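Local coordinates for oxidoreductase (PDB 3E18), which binds NAD in a Rossmann-fold domain and is probably an NAD-dependent dehydrogenase of the GFO/IDH/MocA family, its substrate not established, at residues T101-D104 / L105-I108; G171-V174 / L175-V179; V179-L182 / D183-L186; V331-L334 / I335-I338. All blocks are in the same frame, centred on the assembly; numbering follows the deposited sequence.

Contact 1 (T101-D104 / L105-I108); sequences TSED and LLAI
Ser102 O is gripped by two amides of the next turn: Leu106 N at 3.2 Å, in an i to i+4 bond of 156°, and Leu105 N in a weaker, more bent one of the i to i+3 kind. Thr101 starts that turn as N-cap. Its OG1 accepts from Asp104 N at 3.0 Å, giving the hydroxyl to an amide that has no earlier helical carbonyl to use. A small beta-branched alcohol suits this place because the oxygen sits close to its own backbone. Farther on, Glu103 O takes Ala107 N at 3.1 Å. On the outer side the Glu103 chain bends at chi2 (-59°), so that its carboxylate comes back beside Leu106, with OE2 of the glutamate 3.6 Å from CD2 of the leucine. Asp104 OD1 forms a salt bridge with Lys79, and its acidic group near the helix N-terminus probably also suits the helix dipole. Leu105 and Ile108 are turned inward instead, both against Phe119, while Ser102 OG bonds to Glu336. This is a threonine N-cap opening helix 102-115, the crossover helix of the beta-alpha-beta unit between strands 91-95 and 119-122 of the Rossmann fold.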
loop_
_atom_site.group_PDB
_atom_site.type_symbol
_atom_site.label_atom_id
_atom_site.label_comp_id
_atom_site.label_asym_id
_atom_site.label_seq_id
_atom_site.Cartn_x
_atom_site.Cartn_y
_atom_site.Cartn_z
ATOM N N THR A 101 23.188 -14.147 4.824
ATOM C CA THR A 101 22.237 -15.025 5.519
ATOM C C THR A 101 22.258 -14.746 7.010
ATOM O O THR A 101 23.247 -14.243 7.544
ATOM C CB THR A 101 22.512 -16.543 5.310
ATOM O OG1 THR A 101 23.654 -16.939 6.076
ATOM C CG2 THR A 101 22.721 -16.897 3.846
ATOM N N SER A 102 21.183 -15.109 7.696
ATOM C CA SER A 102 21.129 -14.896 9.123
ATOM C C SER A 102 22.100 -15.840 9.841
ATOM O O SER A 102 22.715 -15.455 10.845
ATOM C CB SER A 102 19.702 -15.063 9.645
ATOM O OG SER A 102 19.252 -16.394 9.495
ATOM N N GLU A 103 22.253 -17.058 9.317
ATOM C CA GLU A 103 23.178 -18.038 9.907
ATOM C C GLU A 103 24.606 -17.538 9.873
ATOM O O GLU A 103 25.337 -17.746 10.824
ATOM C CB GLU A 103 23.096 -19.411 9.218
ATOM C CG GLU A 103 21.920 -20.277 9.655
ATOM C CD GLU A 103 21.908 -20.581 11.149
ATOM O OE1 GLU A 103 22.948 -21.016 11.693
ATOM O OE2 GLU A 103 20.845 -20.386 11.777
ATOM N N ASP A 104 24.995 -16.862 8.786
ATOM C CA ASP A 104 26.337 -16.290 8.677
ATOM C C ASP A 104 26.681 -15.304 9.796
ATOM O O ASP A 104 27.823 -15.280 10.267
ATOM C CB ASP A 104 26.526 -15.583 7.329
ATOM C CG ASP A 104 26.681 -16.547 6.162
ATOM O OD1 ASP A 104 26.710 -17.765 6.406
ATOM O OD2 ASP A 104 26.775 -16.077 4.992
ATOM N N LEU A 105 25.710 -14.490 10.212
ATOM C CA LEU A 105 25.945 -13.512 11.263
ATOM C C LEU A 105 26.049 -14.231 12.596
ATOM O O LEU A 105 26.844 -13.847 13.457
ATOM C CB LEU A 105 24.843 -12.433 11.297
ATOM C CG LEU A 105 24.832 -11.495 12.517
ATOM C CD1 LEU A 105 26.145 -10.682 12.633
ATOM C CD2 LEU A 105 23.636 -10.573 12.524
ATOM N N LEU A 106 25.265 -15.289 12.760
ATOM C CA LEU A 106 25.318 -16.080 13.991
ATOM C C LEU A 106 26.733 -16.667 14.168
ATOM O O LEU A 106 27.260 -16.691 15.286
ATOM C CB LEU A 106 24.276 -17.192 13.933
ATOM C CG LEU A 106 23.187 -17.397 14.977
ATOM C CD1 LEU A 106 22.638 -16.083 15.548
ATOM C CD2 LEU A 106 22.074 -18.205 14.345
ATOM N N ALA A 107 27.346 -17.091 13.060
ATOM C CA ALA A 107 28.741 -17.543 13.063
ATOM C C ALA A 107 29.715 -16.458 13.518
ATOM O O ALA A 107 30.581 -16.723 14.352
ATOM C CB ALA A 107 29.139 -18.091 11.710
ATOM N N ILE A 108 29.576 -15.253 12.957
ATOM C CA ILE A 108 30.387 -14.108 13.348
ATOM C C ILE A 108 30.218 -13.744 14.822
ATOM O O ILE A 108 31.209 -13.536 15.523
ATOM C CB ILE A 108 30.079 -12.889 12.482
ATOM C CG1 ILE A 108 30.501 -13.164 11.040
ATOM C CG2 ILE A 108 30.791 -11.652 13.030
ATOM C CD1 ILE A 108 30.144 -12.029 10.083
#

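Contact 2 (G171-V174 / L175-V179); sequences GGMV and LDWGV
Met173 lies alongside both Asp176 and Trp177, all three side chains leaving the helix in the same general direction. Its chain is bent at chi2 (-56°) and again at chi3, which carries the sulfur to the indole rim: SD is 4.2 Å from Trp177 CD1 and sits near the ring plane, at the edge of the five-membered ring. This is an edge-on Met-aromatic contact, and the unbranched, flexible thioether can bend twice and bring both its sulfur and its methyl to neighbours. The terminal methyl goes to the other one, CE of Met173 lying 3.4 Å from Asp176 OD2. Beneath these side chains the backbone winds wider than an alpha helix. Met173 O accepts from Gly178 N at 2.9 Å, a nearly straight bond (167°) in the carbonyl plane, and also from Trp177 N at 2.9 Å, which is more bent and tilted 26° from that plane. The first belongs to a pi-type turn. Gly178 suits the turn, since a beta carbon there would run into Val174 O. Gly172, with a positive phi, lets the chain swing into the helix, and a water donating to Gly171 O at 2.9 Å accepts from Leu175 N at 3.0 Å, joining the loop to the first turn. Val174 and Leu175 face Ile335 of helix 325-344. Asp176 OD1 also bonds a glycerol, probably from the crystallisation liquor. The thioether packs against the carboxylate, and a salt bridge from OD1 to Lys96, an NAD-binding residue, probably positions both charged groups near the cofactor.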
loop_
_atom_site.group_PDB
_atom_site.type_symbol
_atom_site.label_atom_id
_atom_site.label_comp_id
_atom_site.label_asym_id
_atom_site.label_seq_id
_atom_site.Cartn_x
_atom_site.Cartn_y
_atom_site.Cartn_z
ATOM N N GLY A 171 23.433 -8.291 -4.356
ATOM C CA GLY A 171 22.863 -7.104 -4.963
ATOM C C GLY A 171 21.358 -6.989 -4.841
ATOM O O GLY A 171 20.700 -7.809 -4.178
ATOM N N GLY A 172 20.800 -5.970 -5.489
ATOM C CA GLY A 172 19.363 -5.711 -5.386
ATOM C C GLY A 172 18.936 -4.767 -4.274
ATOM O O GLY A 172 19.702 -4.501 -3.349
ATOM N N MET A 173 17.694 -4.286 -4.353
ATOM C CA MET A 173 17.198 -3.253 -3.441
ATOM C C MET A 173 16.772 -3.727 -2.049
ATOM O O MET A 173 16.836 -2.943 -1.093
ATOM C CB MET A 173 16.098 -2.407 -4.101
ATOM C CG MET A 173 16.609 -1.387 -5.127
ATOM S SD MET A 173 17.865 -0.181 -4.545
ATOM C CE MET A 173 19.242 -0.766 -5.486
ATOM N N VAL A 174 16.320 -4.975 -1.926
ATOM C CA VAL A 174 16.018 -5.523 -0.593
ATOM C C VAL A 174 17.287 -5.432 0.279
ATOM O O VAL A 174 17.266 -4.937 1.404
ATOM C CB VAL A 174 15.511 -6.977 -0.665
ATOM C CG1 VAL A 174 15.326 -7.558 0.729
ATOM C CG2 VAL A 174 14.184 -7.066 -1.431
ATOM N N LEU A 175 18.405 -5.870 -0.284
ATOM C CA LEU A 175 19.676 -5.899 0.428
ATOM C C LEU A 175 20.353 -4.523 0.538
ATOM O O LEU A 175 21.185 -4.296 1.405
ATOM C CB LEU A 175 20.594 -6.949 -0.221
ATOM C CG LEU A 175 20.150 -8.388 0.064
ATOM C CD1 LEU A 175 20.968 -9.398 -0.744
ATOM C CD2 LEU A 175 20.263 -8.682 1.539
ATOM N N ASP A 176 19.970 -3.599 -0.330
ATOM C CA ASP A 176 20.578 -2.276 -0.347
ATOM C C ASP A 176 19.801 -1.307 0.551
ATOM O O ASP A 176 20.279 -0.916 1.606
ATOM C CB ASP A 176 20.634 -1.769 -1.785
ATOM C CG ASP A 176 21.471 -0.517 -1.942
ATOM O OD1 ASP A 176 22.007 0.005 -0.941
ATOM O OD2 ASP A 176 21.588 -0.043 -3.088
ATOM N N TRP A 177 18.600 -0.930 0.136
ATOM C CA TRP A 177 17.801 0.012 0.902
ATOM C C TRP A 177 16.896 -0.694 1.903
ATOM O O TRP A 177 16.617 -0.173 2.982
ATOM C CB TRP A 177 16.969 0.865 -0.041
ATOM C CG TRP A 177 17.553 2.201 -0.302
ATOM C CD1 TRP A 177 18.160 2.622 -1.454
ATOM C CD2 TRP A 177 17.597 3.309 0.606
ATOM N NE1 TRP A 177 18.578 3.925 -1.319
ATOM C CE2 TRP A 177 18.242 4.372 -0.066
ATOM C CE3 TRP A 177 17.143 3.511 1.918
ATOM C CZ2 TRP A 177 18.451 5.617 0.533
ATOM C CZ3 TRP A 177 17.344 4.757 2.507
ATOM C CH2 TRP A 177 17.996 5.788 1.814
ATOM N N GLY A 178 16.431 -1.876 1.538
ATOM C CA GLY A 178 15.509 -2.624 2.394
ATOM C C GLY A 178 16.042 -2.833 3.786
ATOM O O GLY A 178 15.315 -2.643 4.756
ATOM N N VAL A 179 17.317 -3.210 3.896
ATOM C CA VAL A 179 17.933 -3.419 5.199
ATOM C C VAL A 179 17.867 -2.155 6.076
ATOM O O VAL A 179 17.560 -2.262 7.242
ATOM C CB VAL A 179 19.381 -4.010 5.086
ATOM C CG1 VAL A 179 20.243 -3.133 4.260
ATOM C CG2 VAL A 179 20.017 -4.229 6.447
HETATM O O HOH W 1 18.193 -7.457 -2.825
#

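Contact 3 (V179-L182 / D183-L186); sequences VHLL and DQLL. With NAD (nicotinamide-adenine-dinucleotide), chain E.
Gln184 reaches back along the helix to Leu181 because its CG stands beside the backbone N (chi1 -82°) and the chain then runs extended. The two side chains lie next to each other and point the same way, with Gln184 OE1 3.8 Å from Leu181 CD2. The amide is tied at both ends: a water donates to Gln184 OE1 at 3.0 Å and to Leu181 O at 2.7 Å, while NE2 bonds to the carbonyl of Arg125. An amide suits this buried place because it can accept and donate at once. Asp183 takes the other course, CG opposite the backbone N (chi1 177°). A second water donates to its OD2 at 2.6 Å and to His180 O at 2.9 Å, so this carbonyl, which already accepts from Gln184 N in a nearly straight bond of 172°, has two partners. Asp183 OD1 is engaged in a salt bridge with Arg126, which gives the buried carboxylate a countercharge. His180 points away from this network and lies in the NAD pocket. The nicotinamide carboxamide meets the edge of its imidazole, with C7N in the ring plane and O7N 3.5 Å from His180 NE2; Lys96 and Asn124 touch the histidine side chain, and Trp177 packs against it edge-to-face. The leucines serve the hydrophobic sides of helix 173-188. Leu181 and Leu185 rest on strand 223-229, Leu182 and Leu185 on Ile216 of strand 211-218, both strands of the mixed sheet. Leu182 and Leu186 also meet helix 325-344, which itself touches strand 193-201 of that sheet.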
loop_
_atom_site.group_PDB
_atom_site.type_symbol
_atom_site.label_atom_id
_atom_site.label_comp_id
_atom_site.label_asym_id
_atom_site.label_seq_id
_atom_site.Cartn_x
_atom_site.Cartn_y
_atom_site.Cartn_z
ATOM N N VAL A 179 17.317 -3.210 3.896
ATOM C CA VAL A 179 17.933 -3.419 5.199
ATOM C C VAL A 179 17.867 -2.155 6.076
ATOM O O VAL A 179 17.560 -2.262 7.242
ATOM C CB VAL A 179 19.381 -4.010 5.086
ATOM C CG1 VAL A 179 20.243 -3.133 4.260
ATOM C CG2 VAL A 179 20.017 -4.229 6.447
ATOM N N HIS A 180 18.112 -0.971 5.514
ATOM C CA HIS A 180 17.945 0.282 6.279
ATOM C C HIS A 180 16.521 0.472 6.786
ATOM O O HIS A 180 16.312 0.811 7.954
ATOM C CB HIS A 180 18.230 1.490 5.403
ATOM C CG HIS A 180 19.675 1.734 5.153
ATOM N ND1 HIS A 180 20.620 1.711 6.157
ATOM C CD2 HIS A 180 20.332 2.071 4.017
ATOM C CE1 HIS A 180 21.800 2.007 5.644
ATOM N NE2 HIS A 180 21.652 2.231 4.349
ATOM N N LEU A 181 15.542 0.263 5.904
ATOM C CA LEU A 181 14.151 0.566 6.251
ATOM C C LEU A 181 13.597 -0.456 7.217
ATOM O O LEU A 181 12.823 -0.120 8.114
ATOM C CB LEU A 181 13.280 0.626 5.006
ATOM C CG LEU A 181 13.723 1.633 3.943
ATOM C CD1 LEU A 181 12.693 1.644 2.856
ATOM C CD2 LEU A 181 13.831 3.008 4.568
ATOM N N LEU A 182 14.009 -1.705 7.046
ATOM C CA LEU A 182 13.513 -2.781 7.911
ATOM C C LEU A 182 14.148 -2.706 9.293
ATOM O O LEU A 182 13.531 -3.087 10.318
ATOM C CB LEU A 182 13.815 -4.138 7.284
ATOM C CG LEU A 182 13.098 -4.467 5.967
ATOM C CD1 LEU A 182 13.748 -5.661 5.336
ATOM C CD2 LEU A 182 11.590 -4.664 6.118
ATOM N N ASP A 183 15.401 -2.259 9.308
ATOM C CA ASP A 183 16.137 -2.059 10.560
ATOM C C ASP A 183 15.543 -0.914 11.388
ATOM O O ASP A 183 15.323 -1.076 12.598
ATOM C CB ASP A 183 17.627 -1.841 10.300
ATOM C CG ASP A 183 18.386 -1.557 11.566
ATOM O OD1 ASP A 183 18.543 -2.481 12.404
ATOM O OD2 ASP A 183 18.775 -0.389 11.735
ATOM N N GLN A 184 15.262 0.215 10.729
ATOM C CA GLN A 184 14.462 1.308 11.329
ATOM C C GLN A 184 13.189 0.780 11.969
ATOM O O GLN A 184 12.911 1.042 13.139
ATOM C CB GLN A 184 14.088 2.338 10.271
ATOM C CG GLN A 184 15.211 3.352 9.975
ATOM C CD GLN A 184 14.863 4.323 8.852
ATOM O OE1 GLN A 184 13.835 4.202 8.184
ATOM N NE2 GLN A 184 15.724 5.302 8.652
ATOM N N LEU A 185 12.437 -0.004 11.210
ATOM C CA LEU A 185 11.132 -0.494 11.682
ATOM C C LEU A 185 11.236 -1.405 12.894
ATOM O O LEU A 185 10.441 -1.303 13.853
ATOM C CB LEU A 185 10.432 -1.249 10.541
ATOM C CG LEU A 185 9.086 -1.919 10.840
ATOM C CD1 LEU A 185 7.980 -0.891 11.084
ATOM C CD2 LEU A 185 8.728 -2.851 9.697
ATOM N N LEU A 186 12.192 -2.323 12.840
ATOM C CA LEU A 186 12.362 -3.311 13.916
ATOM C C LEU A 186 13.018 -2.690 15.160
ATOM O O LEU A 186 12.784 -3.117 16.305
ATOM C CB LEU A 186 13.143 -4.520 13.387
ATOM C CG LEU A 186 12.333 -5.796 13.101
ATOM C CD1 LEU A 186 11.062 -5.520 12.311
ATOM C CD2 LEU A 186 13.173 -6.875 12.420
HETATM P PA NAD E . 32.221 0.011 -3.948
HETATM O O1A NAD E . 32.132 1.454 -4.270
HETATM O O2A NAD E . 32.154 -0.875 -5.124
HETATM O O5B NAD E . 33.553 -0.279 -3.099
HETATM C C5B NAD E . 33.899 -1.549 -2.593
HETATM C C4B NAD E . 35.421 -1.593 -2.493
HETATM O O4B NAD E . 35.852 -2.789 -1.871
HETATM C C3B NAD E . 36.062 -1.551 -3.878
HETATM O O3B NAD E . 37.012 -0.512 -3.911
HETATM C C2B NAD E . 36.729 -2.904 -4.013
HETATM O O2B NAD E . 37.920 -2.854 -4.765
HETATM C C1B NAD E . 36.974 -3.292 -2.566
HETATM N N9A NAD E . 37.080 -4.744 -2.356
HETATM C C8A NAD E . 36.378 -5.740 -2.992
HETATM N N7A NAD E . 36.773 -6.933 -2.488
HETATM C C5A NAD E . 37.718 -6.706 -1.546
HETATM C C6A NAD E . 38.460 -7.559 -0.736
HETATM N N6A NAD E . 38.152 -8.855 -0.695
HETATM N N1A NAD E . 39.380 -7.024 0.153
HETATM C C2A NAD E . 39.569 -5.658 0.235
HETATM N N3A NAD E . 38.831 -4.820 -0.575
HETATM C C4A NAD E . 37.923 -5.335 -1.452
HETATM O O3 NAD E . 31.035 -0.369 -2.913
HETATM P PN NAD E . 30.326 0.659 -1.920
HETATM O O1N NAD E . 29.155 1.280 -2.596
HETATM O O2N NAD E . 31.330 1.504 -1.234
HETATM O O5D NAD E . 29.690 -0.366 -0.815
HETATM C C5D NAD E . 30.478 -1.233 -0.029
HETATM C C4D NAD E . 29.669 -1.698 1.202
HETATM O O4D NAD E . 29.115 -0.575 1.865
HETATM C C3D NAD E . 28.489 -2.584 0.845
HETATM O O3D NAD E . 28.284 -3.531 1.884
HETATM C C2D NAD E . 27.294 -1.654 0.824
HETATM O O2D NAD E . 26.127 -2.348 1.203
HETATM C C1D NAD E . 27.690 -0.629 1.878
HETATM N N1N NAD E . 27.087 0.722 1.723
HETATM C C2N NAD E . 26.398 1.212 2.796
HETATM C C3N NAD E . 25.798 2.466 2.773
HETATM C C7N NAD E . 25.263 3.030 4.054
HETATM O O7N NAD E . 24.478 4.191 4.012
HETATM N N7N NAD E . 25.546 2.438 5.218
HETATM C C4N NAD E . 25.931 3.266 1.629
HETATM C C5N NAD E . 26.650 2.774 0.537
HETATM C C6N NAD E . 27.233 1.502 0.599
HETATM O O HOH W 2 18.272 1.549 10.029
HETATM O O HOH W 3 11.566 2.316 7.905
#

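Contact 4 (V331-L334 / I335-I338); sequences VLKL and IEAI
Val331 and Ile335 meet one turn apart on the buried side, CG1 of the valine 4.2 Å from CD1 of the isoleucine, the two side chains crossing at a slant. Ile335 CG1 stands beside its own backbone N (chi1 -73°), which sends CD1 back over the preceding turn. Leu334 and Ile338 also touch one turn apart, Leu334 CG to Ile338 CD1 at 4.3 Å. Branched aliphatic residues fit here, because they pack against Leu182 and Leu186 of helix 173-188 and Val196 of strand 193-201. Below them the backbone is regular: Ile335 N reaches Val331 O at 2.9 Å and Ile338 N reaches Leu334 O at 2.9 Å. The opposite character belongs to Lys333, whose long chain lies on the exposed side. Its NZ stays 5.4 Å from Glu336 OE1, so the opposite charges make no contact, though they probably attract weakly. Glu336 instead runs extended along the helix, its CG 3.3 Å from Leu332 O, and its carboxylate meets the Ser102 hydroxyl. The chemistry is therefore mixed: apolar packing without direction joins this helix to all its buried neighbours, including Leu332 on Leu105 of helix 102-115, and there the Ser102–Glu336 bond adds a directional polar contact.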
loop_
_atom_site.group_PDB
_atom_site.type_symbol
_atom_site.label_atom_id
_atom_site.label_comp_id
_atom_site.label_asym_id
_atom_site.label_seq_id
_atom_site.Cartn_x
_atom_site.Cartn_y
_atom_site.Cartn_z
ATOM N N VAL A 331 16.588 -8.623 11.723
ATOM C CA VAL A 331 16.455 -8.003 10.396
ATOM C C VAL A 331 16.823 -8.996 9.298
ATOM O O VAL A 331 16.081 -9.146 8.335
ATOM C CB VAL A 331 17.272 -6.717 10.290
ATOM C CG1 VAL A 331 17.237 -6.154 8.862
ATOM C CG2 VAL A 331 16.735 -5.685 11.272
ATOM N N LEU A 332 17.943 -9.708 9.452
ATOM C CA LEU A 332 18.372 -10.647 8.409
ATOM C C LEU A 332 17.387 -11.800 8.235
ATOM O O LEU A 332 17.145 -12.232 7.119
ATOM C CB LEU A 332 19.799 -11.174 8.658
ATOM C CG LEU A 332 20.975 -10.190 8.590
ATOM C CD1 LEU A 332 22.242 -10.892 9.069
ATOM C CD2 LEU A 332 21.204 -9.627 7.206
ATOM N N LYS A 333 16.797 -12.252 9.340
ATOM C CA LYS A 333 15.725 -13.234 9.305
ATOM C C LYS A 333 14.485 -12.682 8.589
ATOM O O LYS A 333 13.787 -13.426 7.899
ATOM C CB LYS A 333 15.345 -13.645 10.724
ATOM C CG LYS A 333 16.199 -14.740 11.333
ATOM C CD LYS A 333 15.639 -15.160 12.690
ATOM C CE LYS A 333 14.527 -16.209 12.591
ATOM N NZ LYS A 333 15.014 -17.543 12.107
ATOM N N LEU A 334 14.229 -11.382 8.746
ATOM C CA LEU A 334 13.105 -10.727 8.067
ATOM C C LEU A 334 13.349 -10.638 6.562
ATOM O O LEU A 334 12.442 -10.884 5.769
ATOM C CB LEU A 334 12.815 -9.336 8.671
ATOM C CG LEU A 334 11.668 -8.471 8.116
ATOM C CD1 LEU A 334 10.383 -9.255 8.032
ATOM C CD2 LEU A 334 11.443 -7.242 8.983
ATOM N N ILE A 335 14.574 -10.306 6.176
ATOM C CA ILE A 335 14.959 -10.308 4.772
ATOM C C ILE A 335 14.804 -11.702 4.124
ATOM O O ILE A 335 14.333 -11.828 2.981
ATOM C CB ILE A 335 16.389 -9.760 4.606
ATOM C CG1 ILE A 335 16.387 -8.244 4.830
ATOM C CG2 ILE A 335 16.943 -10.078 3.225
ATOM C CD1 ILE A 335 17.791 -7.625 5.005
ATOM N N GLU A 336 15.167 -12.741 4.876
ATOM C CA GLU A 336 14.986 -14.123 4.439
ATOM C C GLU A 336 13.504 -14.475 4.261
ATOM O O GLU A 336 13.140 -15.099 3.254
ATOM C CB GLU A 336 15.673 -15.081 5.410
ATOM C CG GLU A 336 17.191 -15.003 5.317
ATOM C CD GLU A 336 17.910 -15.776 6.400
ATOM O OE1 GLU A 336 17.334 -16.021 7.488
ATOM O OE2 GLU A 336 19.067 -16.148 6.149
ATOM N N ALA A 337 12.661 -14.057 5.216
ATOM C CA ALA A 337 11.195 -14.186 5.093
ATOM C C ALA A 337 10.644 -13.455 3.870
ATOM O O ALA A 337 9.758 -13.962 3.191
ATOM C CB ALA A 337 10.497 -13.706 6.346
ATOM N N ILE A 338 11.188 -12.277 3.583
ATOM C CA ILE A 338 10.724 -11.475 2.450
ATOM C C ILE A 338 11.022 -12.208 1.151
ATOM O O ILE A 338 10.151 -12.321 0.284
ATOM C CB ILE A 338 11.361 -10.063 2.474
ATOM C CG1 ILE A 338 10.614 -9.192 3.488
ATOM C CG2 ILE A 338 11.362 -9.404 1.093
ATOM C CD1 ILE A 338 11.333 -7.901 3.848
#

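All four contacts are local ones along helices, two of them at helix starts, and they lie on three helices. Contacts 2 and 3 are successive parts of helix 173-188 and share Val179; contact 4 lies on helix 325-344 and contact 1 on helix 102-115 of the Rossmann domain. Contact 4 touches each of the others: with contacts 2 and 3 through aliphatic packing, with contact 1 through a polar bond as well. Contacts 2, 3 and 4 are largely core, and contact 1 is partly exposed. Asp176 of contact 2 and His180 of contact 3 lie near the cofactor, while Asp183 and Gln184 are buried polar residues satisfied by water and arginine partners; helix capping marks contact 1.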